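Local coordinates for protein aldehyde dehydrogenase (Staphylococcus aureus, PDB 6K10) that oxidises the carotenoid aldehyde 4,4'-diaponeurosporen-4-al to 4,4'-diaponeurosporenoic acid with NAD+, a step in making the virulence-associated pigment staphyloxanthin, at residues A[77-80]-A[81-85]; A[257-261]-A[262-266]; A[420-424]-A[425-429]. The protein carries 1 engineered substitution. One frame throughout, in Å; residues are numbered along the deposited sequence.

Contact 1: residues A[77-80]-A[81-85]; sequences SIKI and ARKEL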
loop_
_atom_site.group_PDB
_atom_site.type_symbol
_atom_site.label_atom_id
_atom_site.label_comp_id
_atom_site.label_asym_id
_atom_site.label_seq_id
_atom_site.Cartn_x
_atom_site.Cartn_y
_atom_site.Cartn_z
ATOM N N SER A 77 20.498 6.636 -8.549
ATOM C CA SER A 77 19.192 5.986 -8.612
ATOM C C SER A 77 18.645 5.969 -10.036
ATOM O O SER A 77 18.061 4.966 -10.466
ATOM C CB SER A 77 18.215 6.683 -7.664
ATOM O OG SER A 77 16.958 6.030 -7.657
ATOM N N ILE A 78 18.813 7.069 -10.778
ATOM C CA ILE A 78 18.392 7.097 -12.178
ATOM C C ILE A 78 19.107 6.009 -12.961
ATOM O O ILE A 78 18.491 5.262 -13.733
ATOM C CB ILE A 78 18.657 8.481 -12.801
ATOM C CG1 ILE A 78 17.822 9.562 -12.122
ATOM C CG2 ILE A 78 18.375 8.451 -14.300
ATOM C CD1 ILE A 78 18.269 10.968 -12.454
ATOM N N LYS A 79 20.424 5.909 -12.774
ATOM C CA LYS A 79 21.213 4.893 -13.459
ATOM C C LYS A 79 20.667 3.493 -13.195
ATOM O O LYS A 79 20.501 2.696 -14.123
ATOM C CB LYS A 79 22.677 5.007 -13.023
ATOM C CG LYS A 79 23.625 4.019 -13.665
ATOM C CD LYS A 79 23.883 2.862 -12.714
ATOM C CE LYS A 79 24.970 1.935 -13.218
ATOM N NZ LYS A 79 25.809 1.361 -12.129
ATOM N N ILE A 80 20.372 3.182 -11.930
ATOM C CA ILE A 80 19.921 1.836 -11.570
ATOM C C ILE A 80 18.535 1.566 -12.144
ATOM O O ILE A 80 18.274 0.494 -12.708
ATOM C CB ILE A 80 19.942 1.653 -10.040
ATOM C CG1 ILE A 80 21.385 1.672 -9.525
ATOM C CG2 ILE A 80 19.217 0.369 -9.632
ATOM C CD1 ILE A 80 21.514 2.019 -8.049
ATOM N N ALA A 81 17.623 2.529 -12.002
ATOM C CA ALA A 81 16.277 2.360 -12.541
ATOM C C ALA A 81 16.298 2.155 -14.052
ATOM O O ALA A 81 15.572 1.305 -14.582
ATOM C CB ALA A 81 15.415 3.570 -12.182
ATOM N N ARG A 82 17.133 2.914 -14.760
ATOM C CA ARG A 82 17.175 2.793 -16.211
ATOM C C ARG A 82 17.725 1.438 -16.650
ATOM O O ARG A 82 17.229 0.843 -17.616
ATOM C CB ARG A 82 18.013 3.930 -16.787
ATOM C CG ARG A 82 17.956 4.062 -18.276
ATOM C CD ARG A 82 18.599 5.367 -18.686
ATOM N NE ARG A 82 20.033 5.461 -18.376
ATOM C CZ ARG A 82 20.969 4.548 -18.646
ATOM N NH1 ARG A 82 20.685 3.410 -19.269
ATOM N NH2 ARG A 82 22.223 4.795 -18.297
ATOM N N LYS A 83 18.739 0.929 -15.944
ATOM C CA LYS A 83 19.367 -0.326 -16.343
ATOM C C LYS A 83 18.578 -1.547 -15.895
ATOM O O LYS A 83 18.709 -2.617 -16.498
ATOM C CB LYS A 83 20.791 -0.393 -15.792
ATOM C CG LYS A 83 21.684 0.693 -16.344
ATOM C CD LYS A 83 23.129 0.523 -15.948
ATOM C CE LYS A 83 23.962 1.612 -16.593
ATOM N NZ LYS A 83 25.411 1.396 -16.370
ATOM N N GLU A 84 17.775 -1.412 -14.846
ATOM C CA GLU A 84 16.935 -2.490 -14.350
ATOM C C GLU A 84 15.504 -2.398 -14.847
ATOM O O GLU A 84 14.682 -3.246 -14.476
ATOM C CB GLU A 84 16.947 -2.498 -12.819
ATOM C CG GLU A 84 18.298 -2.837 -12.233
ATOM C CD GLU A 84 18.197 -3.851 -11.120
ATOM O OE1 GLU A 84 18.619 -3.542 -9.987
ATOM O OE2 GLU A 84 17.683 -4.959 -11.380
ATOM N N LEU A 85 15.194 -1.406 -15.687
ATOM C CA LEU A 85 13.806 -1.128 -16.042
ATOM C C LEU A 85 13.116 -2.332 -16.666
ATOM O O LEU A 85 11.980 -2.663 -16.297
ATOM C CB LEU A 85 13.736 0.063 -16.991
ATOM C CG LEU A 85 12.293 0.429 -17.346
ATOM C CD1 LEU A 85 11.652 1.178 -16.194
ATOM C CD2 LEU A 85 12.213 1.250 -18.609
#
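Ala81 N donates to Ser77 O (2.9 Å, 171°), the first of four consecutive i to i+4 bonds that make this a regular alpha-helical turn of helix 63-89. Its CB, 3.4 Å from that same Ser77 O, belongs to the buried flank, where Ala81 packs on Ile133 of helix 126-138. Arg82 N binds Ile78 O at 2.9 Å; both side chains turn to helix 30-46, Ile78 to Ile44 and Arg82 to Lys38. Next, Lys83 N reaches Lys79 O at 3.1 Å, on the exposed flank. The Lys83 chain runs out extended, whereas that of Lys79 bends sharply between CB and CG (chi2 -99°) and swings across it, leaving Lys83 NZ 3.2 Å from Lys79 CE. The two ammonium nitrogens, Lys79 NZ and Lys83 NZ, are then 4.3 Å apart, a closeness of like charges that probably costs some energy and that solvent would be expected to soften. Glu84 N closes the series on Ile80 O at 2.9 Å. The Glu84 side chain lies alongside that of Ile80 and runs the same way, with OE1 4.0 Å from Ile80 CG2.

Contact 2: residues A[257-261]-A[262-266]; sequences ILVHE and SVKDD
The imidazole of His260 meets Ser262 at its edge: Ser262 CB lies in the ring plane and Ser262 OG close to it, 2.9 Å from His260 ND1 in a hydrogen bond that either partner could donate. Ser262 N also donates to His260 ND1, at 3.1 Å and tilted 31° out of the ring plane. ND1 is thus gripped by both the backbone and the hydroxyl of one serine, which should restrict rotation of the ring. The ring gets there because CG stands anti to the backbone N (chi1 -170°), while Ser262 OG sits between its own backbone N and carbonyl carbon.

The motif is the tight beta-to-alpha connection from strand 256-260 to helix 264-279, in a region where strand 256-260 runs parallel to both neighbours, 223-226 and 348-354. A type I turn makes the reversal: Val263 N binds His260 O at 3.0 Å and 168°, although it approaches from well above the carbonyl plane. Val263 takes the N-cap position with a side chain that has no polar atom to offer, and a weak bond from Lys264 N to Glu261 O (3.5 Å) continues the bend into the helix start.

Under the bend, Val259 packs against the start of the helix. Its CG2 touches Val263 CG2 at 3.7 Å, the two side chains passing at a slant, while CG1 lies 3.8 Å from Lys264 CB, whose side chain passes at about a right angle. Leu267 of the helix packs on Val259 as well. Lys264 folds at its last two torsions to make salt bridges to two acids, Asp331, just after strand 324-330, and Asp265 beside it; Lys264 NZ comes to Asp265 OD1 at 2.7 Å from above the carboxylate plane.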
loop_
_atom_site.group_PDB
_atom_site.type_symbol
_atom_site.label_atom_id
_atom_site.label_comp_id
_atom_site.label_asym_id
_atom_site.label_seq_id
_atom_site.Cartn_x
_atom_site.Cartn_y
_atom_site.Cartn_z
ATOM N N ILE A 257 17.938 11.153 22.957
ATOM C CA ILE A 257 18.728 10.015 23.408
ATOM C C ILE A 257 18.162 9.507 24.730
ATOM O O ILE A 257 17.888 10.296 25.640
ATOM C CB ILE A 257 20.217 10.383 23.555
ATOM C CG1 ILE A 257 20.777 10.882 22.219
ATOM C CG2 ILE A 257 21.025 9.192 24.091
ATOM C CD1 ILE A 257 22.301 11.008 22.163
ATOM N N LEU A 258 17.965 8.194 24.816
ATOM C CA LEU A 258 17.723 7.485 26.067
ATOM C C LEU A 258 18.991 6.693 26.345
ATOM O O LEU A 258 19.270 5.708 25.651
ATOM C CB LEU A 258 16.509 6.564 25.959
ATOM C CG LEU A 258 15.128 7.213 25.926
ATOM C CD1 LEU A 258 14.115 6.214 25.405
ATOM C CD2 LEU A 258 14.715 7.725 27.302
ATOM N N VAL A 259 19.776 7.141 27.325
ATOM C CA VAL A 259 21.053 6.515 27.650
ATOM C C VAL A 259 20.969 5.926 29.051
ATOM O O VAL A 259 20.360 6.518 29.947
ATOM C CB VAL A 259 22.231 7.512 27.535
ATOM C CG1 VAL A 259 22.096 8.667 28.528
ATOM C CG2 VAL A 259 23.570 6.799 27.711
ATOM N N HIS A 260 21.563 4.749 29.233
ATOM C CA HIS A 260 21.598 4.154 30.558
ATOM C C HIS A 260 22.381 5.051 31.510
ATOM O O HIS A 260 23.413 5.622 31.146
ATOM C CB HIS A 260 22.219 2.758 30.513
ATOM C CG HIS A 260 22.077 2.004 31.800
ATOM N ND1 HIS A 260 22.989 2.106 32.828
ATOM C CD2 HIS A 260 21.115 1.155 32.234
ATOM C CE1 HIS A 260 22.603 1.343 33.835
ATOM N NE2 HIS A 260 21.467 0.756 33.500
ATOM N N GLU A 261 21.861 5.184 32.730
ATOM C CA GLU A 261 22.432 6.016 33.785
ATOM C C GLU A 261 23.945 5.875 33.904
ATOM O O GLU A 261 24.658 6.869 34.075
ATOM C CB GLU A 261 21.786 5.650 35.121
ATOM C CG GLU A 261 20.868 6.694 35.706
ATOM C CD GLU A 261 20.039 6.130 36.841
ATOM O OE1 GLU A 261 20.445 5.096 37.413
ATOM O OE2 GLU A 261 18.984 6.714 37.162
ATOM N N SER A 262 24.437 4.640 33.807
ATOM C CA SER A 262 25.835 4.355 34.110
ATOM C C SER A 262 26.804 4.905 33.069
ATOM O O SER A 262 28.007 4.968 33.341
ATOM C CB SER A 262 26.034 2.844 34.254
ATOM O OG SER A 262 25.886 2.190 33.006
ATOM N N VAL A 263 26.322 5.301 31.891
ATOM C CA VAL A 263 27.227 5.737 30.833
ATOM C C VAL A 263 26.805 7.084 30.261
ATOM O O VAL A 263 27.314 7.501 29.215
ATOM C CB VAL A 263 27.317 4.682 29.713
ATOM C CG1 VAL A 263 27.947 3.396 30.232
ATOM C CG2 VAL A 263 25.938 4.409 29.134
ATOM N N LYS A 264 25.882 7.780 30.933
ATOM C CA LYS A 264 25.457 9.091 30.446
ATOM C C LYS A 264 26.631 10.054 30.343
ATOM O O LYS A 264 26.853 10.680 29.301
ATOM C CB LYS A 264 24.388 9.705 31.349
ATOM C CG LYS A 264 24.103 11.160 30.945
ATOM C CD LYS A 264 23.077 11.850 31.820
ATOM C CE LYS A 264 23.558 12.069 33.244
ATOM N NZ LYS A 264 24.656 13.065 33.319
ATOM N N ASP A 265 27.378 10.209 31.437
ATOM C CA ASP A 265 28.467 11.179 31.443
ATOM C C ASP A 265 29.547 10.800 30.439
ATOM O O ASP A 265 30.149 11.676 29.807
ATOM C CB ASP A 265 29.044 11.305 32.851
ATOM C CG ASP A 265 28.075 11.957 33.817
ATOM O OD1 ASP A 265 27.308 12.846 33.383
ATOM O OD2 ASP A 265 28.072 11.579 35.005
ATOM N N ASP A 266 29.800 9.500 30.272
ATOM C CA ASP A 266 30.712 9.059 29.222
ATOM C C ASP A 266 30.210 9.480 27.848
ATOM O O ASP A 266 30.993 9.928 27.001
ATOM C CB ASP A 266 30.888 7.541 29.274
ATOM C CG ASP A 266 31.680 7.081 30.481
ATOM O OD1 ASP A 266 32.560 7.836 30.946
ATOM O OD2 ASP A 266 31.422 5.959 30.961
#

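Contact 3: residues A[420-424]-A[425-429]; sequences GRYHG and KYSFD
Arg421 and Tyr426 are brought together by a bent arginine chain: CG lies between the backbone N and the carbonyl carbon (chi1 75°), and a second bend at chi2 folds the guanidinium back to the tyrosine, whose CG in turn stands anti to its carbonyl carbon. The edge of the Tyr426 ring rests over one face of the guanidinium, CE1 being 3.6 Å from Arg421 NH1, with the two planes 75° apart. This is an edge of a ring on a flat cation rather than a stack. Arg421 NH2 makes a salt bridge to Glu434 of the second subunit, whose Ile107 also packs on Tyr426, so the pair joins the dimer interface.

On the inner side, Ser427 OG accepts a bond from His423 N (2.8 Å, 139°) and is bonded to Glu130 of helix 126-138 too. It also touches Tyr422 CB at 3.4 Å. The loop carbonyls hold the helix start weakly: His423 O takes Tyr426 N at 3.0 Å and Ser427 N at 3.5 Å, and Gly424 O also takes Ser427 N. His423 O further lies in the plane of the Tyr426 ring, at its edge, 3.4 Å from CD2. Across the first turn, Lys425 NZ makes a salt bridge to Asp429 OD1 at 2.9 Å, on its syn lone pair.

Tyr422 ties this loop-to-helix junction to the protein interior. Its ring meets Phe192 edge-to-face, and its side chain comes within about 3 Å of that of Glu217, a predicted active-site residue, which probably puts the bend beside the catalytic centre of an aldehyde dehydrogenase as well as at its subunit contact.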
loop_
_atom_site.group_PDB
_atom_site.type_symbol
_atom_site.label_atom_id
_atom_site.label_comp_id
_atom_site.label_asym_id
_atom_site.label_seq_id
_atom_site.Cartn_x
_atom_site.Cartn_y
_atom_site.Cartn_z
ATOM N N GLY A 420 3.280 3.517 3.430
ATOM C CA GLY A 420 3.953 3.362 2.158
ATOM C C GLY A 420 5.462 3.459 2.302
ATOM O O GLY A 420 6.002 3.729 3.375
ATOM N N ARG A 421 6.155 3.240 1.184
ATOM C CA ARG A 421 7.611 3.152 1.201
ATOM C C ARG A 421 8.156 3.365 -0.203
ATOM O O ARG A 421 7.429 3.252 -1.187
ATOM C CB ARG A 421 8.064 1.800 1.753
ATOM C CG ARG A 421 7.869 0.655 0.770
ATOM C CD ARG A 421 6.823 -0.334 1.245
ATOM N NE ARG A 421 6.715 -1.486 0.352
ATOM C CZ ARG A 421 6.999 -2.731 0.716
ATOM N NH1 ARG A 421 6.878 -3.727 -0.152
ATOM N NH2 ARG A 421 7.414 -2.977 1.952
ATOM N N TYR A 422 9.448 3.678 -0.283
ATOM C CA TYR A 422 10.106 3.857 -1.578
ATOM C C TYR A 422 11.609 3.654 -1.407
ATOM O O TYR A 422 12.058 3.089 -0.405
ATOM C CB TYR A 422 9.750 5.214 -2.207
ATOM C CG TYR A 422 10.340 6.450 -1.551
ATOM C CD1 TYR A 422 10.053 6.775 -0.230
ATOM C CD2 TYR A 422 11.157 7.319 -2.269
ATOM C CE1 TYR A 422 10.577 7.917 0.362
ATOM C CE2 TYR A 422 11.687 8.462 -1.686
ATOM C CZ TYR A 422 11.395 8.756 -0.371
ATOM O OH TYR A 422 11.919 9.890 0.210
ATOM N N HIS A 423 12.371 4.147 -2.390
ATOM C CA HIS A 423 13.776 3.843 -2.671
ATOM C C HIS A 423 13.927 2.610 -3.549
ATOM O O HIS A 423 13.263 1.590 -3.331
ATOM C CB HIS A 423 14.629 3.661 -1.408
ATOM C CG HIS A 423 14.899 4.931 -0.676
ATOM N ND1 HIS A 423 15.732 4.991 0.421
ATOM C CD2 HIS A 423 14.446 6.190 -0.878
ATOM C CE1 HIS A 423 15.792 6.235 0.855
ATOM N NE2 HIS A 423 15.019 6.982 0.086
ATOM N N GLY A 424 14.810 2.705 -4.543
ATOM C CA GLY A 424 15.085 1.568 -5.408
ATOM C C GLY A 424 13.850 1.094 -6.129
ATOM O O GLY A 424 13.065 1.897 -6.651
ATOM N N LYS A 425 13.662 -0.230 -6.154
ATOM C CA LYS A 425 12.483 -0.796 -6.801
ATOM C C LYS A 425 11.196 -0.425 -6.072
ATOM O O LYS A 425 10.123 -0.397 -6.690
ATOM C CB LYS A 425 12.626 -2.317 -6.907
ATOM C CG LYS A 425 11.498 -2.989 -7.678
ATOM C CD LYS A 425 11.727 -4.473 -7.889
ATOM C CE LYS A 425 10.593 -5.073 -8.711
ATOM N NZ LYS A 425 9.305 -5.120 -7.955
ATOM N N TYR A 426 11.276 -0.125 -4.770
ATOM C CA TYR A 426 10.073 0.265 -4.041
ATOM C C TYR A 426 9.511 1.587 -4.546
ATOM O O TYR A 426 8.294 1.808 -4.476
ATOM C CB TYR A 426 10.364 0.335 -2.539
ATOM C CG TYR A 426 10.814 -0.987 -1.961
ATOM C CD1 TYR A 426 9.892 -1.960 -1.605
ATOM C CD2 TYR A 426 12.163 -1.265 -1.786
ATOM C CE1 TYR A 426 10.297 -3.175 -1.083
ATOM C CE2 TYR A 426 12.579 -2.474 -1.267
ATOM C CZ TYR A 426 11.645 -3.425 -0.916
ATOM O OH TYR A 426 12.061 -4.630 -0.398
ATOM N N SER A 427 10.373 2.474 -5.053
ATOM C CA SER A 427 9.881 3.678 -5.711
ATOM C C SER A 427 9.055 3.324 -6.938
ATOM O O SER A 427 7.983 3.897 -7.165
ATOM C CB SER A 427 11.055 4.577 -6.099
ATOM O OG SER A 427 11.707 5.094 -4.946
ATOM N N PHE A 428 9.535 2.362 -7.729
ATOM C CA PHE A 428 8.772 1.869 -8.872
ATOM C C PHE A 428 7.476 1.204 -8.418
ATOM O O PHE A 428 6.394 1.494 -8.946
ATOM C CB PHE A 428 9.636 0.899 -9.684
ATOM C CG PHE A 428 8.871 0.078 -10.687
ATOM C CD1 PHE A 428 8.710 0.526 -11.987
ATOM C CD2 PHE A 428 8.361 -1.167 -10.348
ATOM C CE1 PHE A 428 8.028 -0.231 -12.915
ATOM C CE2 PHE A 428 7.677 -1.925 -11.275
ATOM C CZ PHE A 428 7.514 -1.458 -12.559
ATOM N N ASP A 429 7.570 0.299 -7.436
ATOM C CA ASP A 429 6.386 -0.393 -6.931
ATOM C C ASP A 429 5.312 0.587 -6.470
ATOM O O ASP A 429 4.117 0.373 -6.712
ATOM C CB ASP A 429 6.770 -1.316 -5.771
ATOM C CG ASP A 429 7.688 -2.447 -6.193
ATOM O OD1 ASP A 429 7.806 -2.719 -7.407
ATOM O OD2 ASP A 429 8.305 -3.073 -5.301
#

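Along the chain the three contacts follow in series, 1, then 2, then 3. Contacts 1 and 3 are neighbours, their centres about 13 Å apart and their nearest atoms about 5 Å. Helix 126-138 connects them: its Glu130 is bonded to both Ser77 and Ser427, and the helix 63-89 that carries contact 1 also touches contact 3 through Trp88 and Thr89. Contact 2 lies across the chain's centre from contact 1, about 44 Å away centre to centre, and about 37 Å from contact 3. Its strand 256-260 belongs to the second mixed sheet, between strands 223-226 and 348-354, probably in the catalytic domain, whereas contact 3 reaches the predicted active site and the dimer partner.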